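Local coordinates for protein FOKI restriction endonuclease (Planomicrobium okeanokoites, PDB 2FOK) that probably recognises a short asymmetric DNA site and, as a metal-dependent type IIS restriction endonuclease, cleaves both strands at a set distance from it, at residues I163-L168 / K182-S187; L175-L180 / N218-S223; S190-L195 / D224-M229. One frame throughout, in Å; residues are numbered along the deposited sequence.

In the fold
All three contacts lie in the second subdomain of the recognition region, whose helix and strand order fits a winged helix. Along the chain, contacts 1 and 2 interleave, as do 2 and 3, whereas contact 1 closes before contact 3 opens. Contacts 2 and 3 share helix 222-236, with centres about 6 Å apart; contact 1 centres about 11 Å from contact 2 and about 10 Å from contact 3. Probable hydrogen bonds join them: backbone S223 N to T193 O, and side-chain S223 OG to L184 O. Toward the cleavage domain, W219 makes a cation-pi contact with R422, and L195 touches I423 and M426 of helix 421-436.

Contact 1: residues I163-L168 / K182-S187; sequences IRILTL and KNLGFS
R164, I165 and L168 on helix 160-169 face N183 and L184 in the loop after helix 177-181. Helices 160-169, 177-181 and 222-236 with strands 175-176, 240-248 and 258-267 follow a winged-helix order, in which 160-169 would be the first helix of the motif and the loop the exit of its second. R164 does the polar work. Its CG stands anti to the backbone N and the chain then bends at chi2 (52°), which carries the guanidinium edge to the loop backbone. There R164 NE donates to N183 O at 3.2 Å, with the acceptor close to the guanidinium plane and the bond nearly straight at 168°. The flat group is turned almost perpendicular to the N183 amide, their planes lying 86° apart. One face of the guanidinium is covered by L168 CD2, 4.0 Å above its centre, and this same methyl also lies 4.0 Å from N183 CB, so a single leucine branch touches both partners. With an alanine in place of R164, N183 O would probably lose its straight donor and L168 CD2 the flat surface it packs on. The apolar part lies toward helix 222-236: I165 lies on I230 and L234, L184 on A227, and the two side chains meet through I165 CD1 and L184 CD2 at 3.9 Å.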
loop_
_atom_site.group_PDB
_atom_site.type_symbol
_atom_site.label_atom_id
_atom_site.label_comp_id
_atom_site.label_asym_id
_atom_site.label_seq_id
_atom_site.Cartn_x
_atom_site.Cartn_y
_atom_site.Cartn_z
ATOM N N ILE A 163 -12.034 -9.717 -6.159
ATOM C CA ILE A 163 -13.385 -9.791 -5.616
ATOM C C ILE A 163 -13.649 -8.549 -4.770
ATOM O O ILE A 163 -14.750 -8.013 -4.778
ATOM C CB ILE A 163 -13.585 -11.062 -4.760
ATOM C CG1 ILE A 163 -13.496 -12.302 -5.656
ATOM C CG2 ILE A 163 -14.948 -11.020 -4.056
ATOM C CD1 ILE A 163 -14.301 -12.202 -6.943
ATOM N N ARG A 164 -12.629 -8.089 -4.048
ATOM C CA ARG A 164 -12.755 -6.894 -3.218
ATOM C C ARG A 164 -12.955 -5.657 -4.080
ATOM O O ARG A 164 -13.745 -4.787 -3.736
ATOM C CB ARG A 164 -11.512 -6.684 -2.350
ATOM C CG ARG A 164 -11.579 -5.414 -1.520
ATOM C CD ARG A 164 -12.891 -5.352 -0.724
ATOM N NE ARG A 164 -12.839 -4.372 0.360
ATOM C CZ ARG A 164 -13.813 -4.177 1.249
ATOM N NH1 ARG A 164 -14.925 -4.892 1.192
ATOM N NH2 ARG A 164 -13.682 -3.250 2.190
ATOM N N ILE A 165 -12.231 -5.561 -5.189
ATOM C CA ILE A 165 -12.408 -4.406 -6.056
ATOM C C ILE A 165 -13.851 -4.410 -6.588
ATOM O O ILE A 165 -14.479 -3.356 -6.695
ATOM C CB ILE A 165 -11.402 -4.410 -7.248
ATOM C CG1 ILE A 165 -9.970 -4.213 -6.733
ATOM C CG2 ILE A 165 -11.735 -3.284 -8.225
ATOM C CD1 ILE A 165 -9.616 -2.771 -6.359
ATOM N N LEU A 166 -14.372 -5.600 -6.900
ATOM C CA LEU A 166 -15.737 -5.747 -7.422
ATOM C C LEU A 166 -16.804 -5.387 -6.395
ATOM O O LEU A 166 -17.863 -4.871 -6.741
ATOM C CB LEU A 166 -15.976 -7.179 -7.892
ATOM C CG LEU A 166 -15.262 -7.656 -9.157
ATOM C CD1 LEU A 166 -15.905 -8.969 -9.588
ATOM C CD2 LEU A 166 -15.349 -6.610 -10.274
ATOM N N THR A 167 -16.524 -5.678 -5.130
ATOM C CA THR A 167 -17.457 -5.370 -4.057
ATOM C C THR A 167 -17.555 -3.867 -3.852
ATOM O O THR A 167 -18.624 -3.346 -3.544
ATOM C CB THR A 167 -17.017 -6.029 -2.729
ATOM O OG1 THR A 167 -16.933 -7.451 -2.904
ATOM C CG2 THR A 167 -18.017 -5.725 -1.620
ATOM N N LEU A 168 -16.435 -3.172 -4.038
ATOM C CA LEU A 168 -16.381 -1.721 -3.863
ATOM C C LEU A 168 -17.055 -0.935 -4.984
ATOM O O LEU A 168 -17.287 0.260 -4.849
ATOM C CB LEU A 168 -14.925 -1.264 -3.737
ATOM C CG LEU A 168 -14.170 -1.774 -2.508
ATOM C CD1 LEU A 168 -12.696 -1.444 -2.615
ATOM C CD2 LEU A 168 -14.760 -1.134 -1.282
ATOM N N LYS A 182 -7.857 2.896 -0.602
ATOM C CA LYS A 182 -8.046 3.113 0.825
ATOM C C LYS A 182 -8.805 1.979 1.523
ATOM O O LYS A 182 -8.775 1.855 2.752
ATOM C CB LYS A 182 -8.774 4.437 1.042
ATOM C CG LYS A 182 -10.024 4.594 0.201
ATOM C CD LYS A 182 -10.716 5.908 0.501
ATOM C CE LYS A 182 -12.138 5.888 0.003
ATOM N NZ LYS A 182 -13.092 6.118 1.104
ATOM N N ASN A 183 -9.485 1.153 0.739
ATOM C CA ASN A 183 -10.245 0.037 1.285
ATOM C C ASN A 183 -9.759 -1.285 0.684
ATOM O O ASN A 183 -10.510 -2.257 0.586
ATOM C CB ASN A 183 -11.732 0.248 0.997
ATOM C CG ASN A 183 -12.335 1.364 1.836
ATOM O OD1 ASN A 183 -12.211 1.371 3.060
ATOM N ND2 ASN A 183 -12.989 2.308 1.181
ATOM N N LEU A 184 -8.484 -1.301 0.306
ATOM C CA LEU A 184 -7.854 -2.460 -0.315
ATOM C C LEU A 184 -6.650 -2.959 0.487
ATOM O O LEU A 184 -5.753 -2.183 0.842
ATOM C CB LEU A 184 -7.423 -2.089 -1.736
ATOM C CG LEU A 184 -6.676 -3.118 -2.587
ATOM C CD1 LEU A 184 -7.438 -4.429 -2.587
ATOM C CD2 LEU A 184 -6.531 -2.584 -4.010
ATOM N N GLY A 185 -6.636 -4.258 0.776
ATOM C CA GLY A 185 -5.542 -4.830 1.539
ATOM C C GLY A 185 -5.591 -4.489 3.021
ATOM O O GLY A 185 -6.661 -4.252 3.590
ATOM N N PHE A 186 -4.421 -4.480 3.652
ATOM C CA PHE A 186 -4.316 -4.162 5.067
ATOM C C PHE A 186 -4.011 -2.677 5.179
ATOM O O PHE A 186 -2.915 -2.272 5.564
ATOM C CB PHE A 186 -3.223 -5.032 5.698
ATOM C CG PHE A 186 -3.564 -6.497 5.706
ATOM C CD1 PHE A 186 -4.326 -7.040 6.733
ATOM C CD2 PHE A 186 -3.202 -7.318 4.641
ATOM C CE1 PHE A 186 -4.736 -8.388 6.699
ATOM C CE2 PHE A 186 -3.604 -8.658 4.598
ATOM C CZ PHE A 186 -4.376 -9.189 5.634
ATOM N N SER A 187 -5.029 -1.886 4.836
ATOM C CA SER A 187 -4.997 -0.423 4.805
ATOM C C SER A 187 -4.250 0.351 5.881
ATOM O O SER A 187 -4.384 0.089 7.075
ATOM C CB SER A 187 -6.428 0.122 4.737
ATOM O OG SER A 187 -7.228 -0.670 3.883
#

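Contact 2: residues L175-L180 / N218-S223; sequences LTKFDL and NWEGSS
The first turn of helix 177-181, which would be the short second helix of a winged-helix motif, presents K177 and F178 to W219 and E220 in the link that leads into helix 222-236. The lysine makes the charged bond: K177 NZ donates to E220 OE1 at 3.1 Å in a salt bridge. The ammonium meets the carboxylate from above its plane, 37° out of it, and the two side chains cross at about a right angle. Each starts with CG wedged between the backbone N and the carbonyl carbon (chi1 55° in K177, 80° in E220), and the later bends, at chi3 in K177 and chi2 in E220, bring NZ and OE1 together. E220 OE1 has a second cationic partner, R228 NE, so two positive groups share one oxygen, which would probably favour the ionised carboxylate. A water extends the grip of K177 to the backbone: it accepts from K177 NZ at 2.8 Å and donates to W219 O at 2.5 Å.

That carbonyl is also approached by F178. The ring turns its edge to W219 O, which lies in the ring plane 3.4 Å from F178 CE1, so aromatic C-H groups rather than the pi face meet the oxygen. One face of the ring carries K177 CG, 3.7 Å above the plane and offset toward the rim. T176, at the N-cap position of helix 177-181, accepts a weak bond from D179 N to its OG1. G221 holds the N-cap position of helix 222-236. The start of helix 177-181 is thus joined to the link before helix 222-236 by a salt bridge and a water, consistent with the second and third helices of a helix-turn-helix core, with helices 197-205 and 209-218 between them, probably as an insertion.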
loop_
_atom_site.group_PDB
_atom_site.type_symbol
_atom_site.label_atom_id
_atom_site.label_comp_id
_atom_site.label_asym_id
_atom_site.label_seq_id
_atom_site.Cartn_x
_atom_site.Cartn_y
_atom_site.Cartn_z
ATOM N N LEU A 175 -15.192 5.108 -9.181
ATOM C CA LEU A 175 -14.082 5.463 -8.305
ATOM C C LEU A 175 -12.672 5.424 -8.891
ATOM O O LEU A 175 -12.386 4.686 -9.846
ATOM C CB LEU A 175 -14.139 4.585 -7.051
ATOM C CG LEU A 175 -15.531 4.283 -6.488
ATOM C CD1 LEU A 175 -15.420 3.241 -5.380
ATOM C CD2 LEU A 175 -16.157 5.567 -5.937
ATOM N N THR A 176 -11.798 6.242 -8.296
ATOM C CA THR A 176 -10.398 6.332 -8.686
ATOM C C THR A 176 -9.650 5.273 -7.890
ATOM O O THR A 176 -10.191 4.714 -6.927
ATOM C CB THR A 176 -9.779 7.713 -8.339
ATOM O OG1 THR A 176 -9.944 7.982 -6.939
ATOM C CG2 THR A 176 -10.442 8.813 -9.138
ATOM N N LYS A 177 -8.411 5.014 -8.295
ATOM C CA LYS A 177 -7.548 4.034 -7.650
ATOM C C LYS A 177 -7.340 4.376 -6.176
ATOM O O LYS A 177 -7.082 3.490 -5.350
ATOM C CB LYS A 177 -6.202 4.015 -8.357
ATOM C CG LYS A 177 -5.536 5.391 -8.419
ATOM C CD LYS A 177 -4.108 5.297 -8.930
ATOM C CE LYS A 177 -3.853 6.304 -10.054
ATOM N NZ LYS A 177 -2.403 6.544 -10.277
ATOM N N PHE A 178 -7.449 5.666 -5.855
ATOM C CA PHE A 178 -7.273 6.154 -4.483
ATOM C C PHE A 178 -8.473 5.841 -3.609
ATOM O O PHE A 178 -8.313 5.493 -2.432
ATOM C CB PHE A 178 -7.050 7.671 -4.459
ATOM C CG PHE A 178 -6.025 8.147 -5.434
ATOM C CD1 PHE A 178 -4.674 8.131 -5.103
ATOM C CD2 PHE A 178 -6.409 8.614 -6.688
ATOM C CE1 PHE A 178 -3.721 8.573 -6.009
ATOM C CE2 PHE A 178 -5.459 9.058 -7.598
ATOM C CZ PHE A 178 -4.114 9.038 -7.257
ATOM N N ASP A 179 -9.669 5.995 -4.177
ATOM C CA ASP A 179 -10.920 5.726 -3.456
ATOM C C ASP A 179 -11.092 4.242 -3.247
ATOM O O ASP A 179 -11.841 3.804 -2.379
ATOM C CB ASP A 179 -12.116 6.225 -4.247
ATOM C CG ASP A 179 -12.556 7.591 -3.818
ATOM O OD1 ASP A 179 -12.034 8.066 -2.786
ATOM O OD2 ASP A 179 -13.415 8.181 -4.519
ATOM N N LEU A 180 -10.421 3.472 -4.096
ATOM C CA LEU A 180 -10.457 2.023 -4.031
ATOM C C LEU A 180 -9.319 1.572 -3.140
ATOM O O LEU A 180 -9.501 0.735 -2.261
ATOM C CB LEU A 180 -10.303 1.439 -5.436
ATOM C CG LEU A 180 -11.569 1.575 -6.287
ATOM C CD1 LEU A 180 -11.243 1.401 -7.771
ATOM C CD2 LEU A 180 -12.590 0.550 -5.829
ATOM N N ASN A 218 1.550 8.765 -11.634
ATOM C CA ASN A 218 2.667 8.164 -10.902
ATOM C C ASN A 218 2.732 8.525 -9.431
ATOM O O ASN A 218 3.646 8.094 -8.734
ATOM C CB ASN A 218 3.996 8.537 -11.549
ATOM C CG ASN A 218 4.564 7.421 -12.396
ATOM O OD1 ASN A 218 5.069 6.420 -11.877
ATOM N ND2 ASN A 218 4.483 7.585 -13.714
ATOM N N TRP A 219 1.778 9.332 -8.976
ATOM C CA TRP A 219 1.688 9.767 -7.579
ATOM C C TRP A 219 0.702 8.792 -6.976
ATOM O O TRP A 219 -0.507 8.939 -7.167
ATOM C CB TRP A 219 1.077 11.164 -7.497
ATOM C CG TRP A 219 1.902 12.228 -6.828
ATOM C CD1 TRP A 219 1.593 12.906 -5.674
ATOM C CD2 TRP A 219 3.087 12.843 -7.340
ATOM N NE1 TRP A 219 2.506 13.908 -5.451
ATOM C CE2 TRP A 219 3.432 13.893 -6.457
ATOM C CE3 TRP A 219 3.885 12.613 -8.465
ATOM C CZ2 TRP A 219 4.542 14.708 -6.664
ATOM C CZ3 TRP A 219 4.986 13.421 -8.672
ATOM C CH2 TRP A 219 5.306 14.460 -7.774
ATOM N N GLU A 220 1.188 7.795 -6.253
ATOM C CA GLU A 220 0.257 6.831 -5.695
ATOM C C GLU A 220 0.841 6.016 -4.552
ATOM O O GLU A 220 2.056 5.881 -4.432
ATOM C CB GLU A 220 -0.241 5.906 -6.822
ATOM C CG GLU A 220 0.731 4.801 -7.175
ATOM C CD GLU A 220 0.680 4.385 -8.636
ATOM O OE1 GLU A 220 -0.399 4.431 -9.255
ATOM O OE2 GLU A 220 1.742 4.001 -9.161
ATOM N N GLY A 221 -0.043 5.493 -3.704
ATOM C CA GLY A 221 0.385 4.677 -2.581
ATOM C C GLY A 221 0.365 3.227 -3.018
ATOM O O GLY A 221 -0.136 2.918 -4.103
ATOM N N SER A 222 0.894 2.332 -2.193
ATOM C CA SER A 222 0.918 0.921 -2.557
ATOM C C SER A 222 -0.450 0.364 -2.937
ATOM O O SER A 222 -0.571 -0.300 -3.958
ATOM C CB SER A 222 1.509 0.084 -1.425
ATOM O OG SER A 222 2.177 0.896 -0.485
ATOM N N SER A 223 -1.478 0.633 -2.128
ATOM C CA SER A 223 -2.822 0.126 -2.419
ATOM C C SER A 223 -3.399 0.763 -3.684
ATOM O O SER A 223 -4.186 0.136 -4.405
ATOM C CB SER A 223 -3.755 0.386 -1.243
ATOM O OG SER A 223 -3.734 -0.689 -0.314
HETATM O O HOH W 1 -1.513 9.127 -9.501
#

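Contact 3: residues S190-L195 / D224-M229; sequences SGFTSL and DKYARM
Residues 190-195 run in an irregular, largely extended path beside the first turns of helix 222-236, and the backbones come closest at S194 and D224, whose CA atoms are 5.7 Å apart. G191 has a positive phi of 113°, at which a CB would be jammed against S190 O. The D224 carboxylate meets the loop with both oxygens: S194 OG donates to D224 OD1 in a short bond of 2.5 Å, and L195 N donates to D224 OD2 at 3.0 Å with an angle of 164°. Each bond uses the syn lone pair, and together they fix the rotation of the carboxylate. D224 sits in the opening turn of what would be the third helix of a winged-helix motif, where OD2 also accepts from the backbone N of the N-cap residue G221; these donors and the helix start would probably stabilise its negative charge. T193 adds to the same helix start, its OG1 accepting from S222 N. Two residues on, Y226 offers its ring edge to G191 O, 3.3 Å from Y226 CE2 and near the ring plane. Y226 CE2 also packs obliquely against F192 CD1 at 4.1 Å, while W10 meets F192 edge-to-face and also touches the Y226 ring.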
loop_
_atom_site.group_PDB
_atom_site.type_symbol
_atom_site.label_atom_id
_atom_site.label_comp_id
_atom_site.label_asym_id
_atom_site.label_seq_id
_atom_site.Cartn_x
_atom_site.Cartn_y
_atom_site.Cartn_z
ATOM N N SER A 190 2.479 -0.005 6.012
ATOM C CA SER A 190 3.401 0.069 4.880
ATOM C C SER A 190 3.226 -1.142 3.958
ATOM O O SER A 190 3.241 -2.294 4.403
ATOM C CB SER A 190 4.845 0.172 5.374
ATOM O OG SER A 190 5.193 -0.928 6.184
ATOM N N GLY A 191 3.047 -0.866 2.672
ATOM C CA GLY A 191 2.831 -1.921 1.704
ATOM C C GLY A 191 1.411 -1.783 1.181
ATOM O O GLY A 191 1.106 -2.224 0.080
ATOM N N PHE A 192 0.542 -1.165 1.983
ATOM C CA PHE A 192 -0.859 -0.930 1.618
ATOM C C PHE A 192 -1.256 0.491 1.999
ATOM O O PHE A 192 -2.213 0.693 2.755
ATOM C CB PHE A 192 -1.803 -1.906 2.338
ATOM C CG PHE A 192 -1.411 -3.341 2.208
ATOM C CD1 PHE A 192 -1.789 -4.075 1.096
ATOM C CD2 PHE A 192 -0.647 -3.952 3.196
ATOM C CE1 PHE A 192 -1.412 -5.412 0.954
ATOM C CE2 PHE A 192 -0.257 -5.283 3.078
ATOM C CZ PHE A 192 -0.640 -6.022 1.952
ATOM N N THR A 193 -0.529 1.469 1.468
ATOM C CA THR A 193 -0.797 2.875 1.747
ATOM C C THR A 193 -1.613 3.503 0.619
ATOM O O THR A 193 -1.539 3.069 -0.527
ATOM C CB THR A 193 0.518 3.674 1.898
ATOM O OG1 THR A 193 1.158 3.758 0.627
ATOM C CG2 THR A 193 1.460 3.001 2.882
ATOM N N SER A 194 -2.390 4.529 0.942
ATOM C CA SER A 194 -3.210 5.202 -0.062
ATOM C C SER A 194 -3.159 6.707 0.165
ATOM O O SER A 194 -3.209 7.171 1.306
ATOM C CB SER A 194 -4.669 4.709 0.012
ATOM O OG SER A 194 -5.474 5.243 -1.040
ATOM N N LEU A 195 -3.054 7.464 -0.921
ATOM C CA LEU A 195 -3.000 8.916 -0.835
ATOM C C LEU A 195 -4.394 9.523 -0.859
ATOM O O LEU A 195 -5.188 9.232 -1.758
ATOM C CB LEU A 195 -2.218 9.510 -2.010
ATOM C CG LEU A 195 -0.887 8.911 -2.452
ATOM C CD1 LEU A 195 -0.420 9.628 -3.718
ATOM C CD2 LEU A 195 0.135 9.057 -1.350
ATOM N N ASP A 224 -3.020 2.013 -3.947
ATOM C CA ASP A 224 -3.479 2.713 -5.143
ATOM C C ASP A 224 -2.884 2.015 -6.373
ATOM O O ASP A 224 -3.511 1.975 -7.427
ATOM C CB ASP A 224 -3.047 4.186 -5.105
ATOM C CG ASP A 224 -3.445 4.873 -3.807
ATOM O OD1 ASP A 224 -4.515 4.535 -3.267
ATOM O OD2 ASP A 224 -2.693 5.745 -3.319
ATOM N N LYS A 225 -1.676 1.469 -6.210
ATOM C CA LYS A 225 -0.943 0.731 -7.250
ATOM C C LYS A 225 -1.696 -0.560 -7.574
ATOM O O LYS A 225 -2.001 -0.858 -8.734
ATOM C CB LYS A 225 0.450 0.357 -6.726
ATOM C CG LYS A 225 1.616 0.894 -7.532
ATOM C CD LYS A 225 2.348 1.993 -6.757
ATOM C CE LYS A 225 3.624 1.482 -6.099
ATOM N NZ LYS A 225 4.237 2.533 -5.246
ATOM N N TYR A 226 -1.967 -1.332 -6.525
ATOM C CA TYR A 226 -2.689 -2.593 -6.632
ATOM C C TYR A 226 -4.075 -2.385 -7.238
ATOM O O TYR A 226 -4.484 -3.150 -8.101
ATOM C CB TYR A 226 -2.822 -3.234 -5.247
ATOM C CG TYR A 226 -1.490 -3.540 -4.594
ATOM C CD1 TYR A 226 -0.419 -3.989 -5.351
ATOM C CD2 TYR A 226 -1.302 -3.382 -3.222
ATOM C CE1 TYR A 226 0.799 -4.278 -4.778
ATOM C CE2 TYR A 226 -0.071 -3.672 -2.630
ATOM C CZ TYR A 226 0.976 -4.121 -3.422
ATOM O OH TYR A 226 2.207 -4.432 -2.875
ATOM N N ALA A 227 -4.791 -1.351 -6.791
ATOM C CA ALA A 227 -6.138 -1.049 -7.300
ATOM C C ALA A 227 -6.154 -0.722 -8.788
ATOM O O ALA A 227 -7.132 -1.008 -9.482
ATOM C CB ALA A 227 -6.738 0.115 -6.541
ATOM N N ARG A 228 -5.085 -0.094 -9.267
ATOM C CA ARG A 228 -4.975 0.282 -10.669
ATOM C C ARG A 228 -4.670 -0.961 -11.494
ATOM O O ARG A 228 -5.219 -1.158 -12.579
ATOM C CB ARG A 228 -3.862 1.328 -10.848
ATOM C CG ARG A 228 -3.228 1.350 -12.239
ATOM C CD ARG A 228 -2.123 2.392 -12.375
ATOM N NE ARG A 228 -0.968 2.123 -11.521
ATOM C CZ ARG A 228 -0.097 1.139 -11.725
ATOM N NH1 ARG A 228 -0.245 0.322 -12.757
ATOM N NH2 ARG A 228 0.928 0.967 -10.898
ATOM N N MET A 229 -3.788 -1.801 -10.964
ATOM C CA MET A 229 -3.401 -3.034 -11.638
ATOM C C MET A 229 -4.561 -4.015 -11.667
ATOM O O MET A 229 -4.991 -4.447 -12.738
ATOM C CB MET A 229 -2.204 -3.667 -10.924
ATOM C CG MET A 229 -0.930 -2.839 -11.029
ATOM S SD MET A 229 -0.638 -2.324 -12.733
ATOM C CE MET A 229 -0.090 -3.901 -13.438
#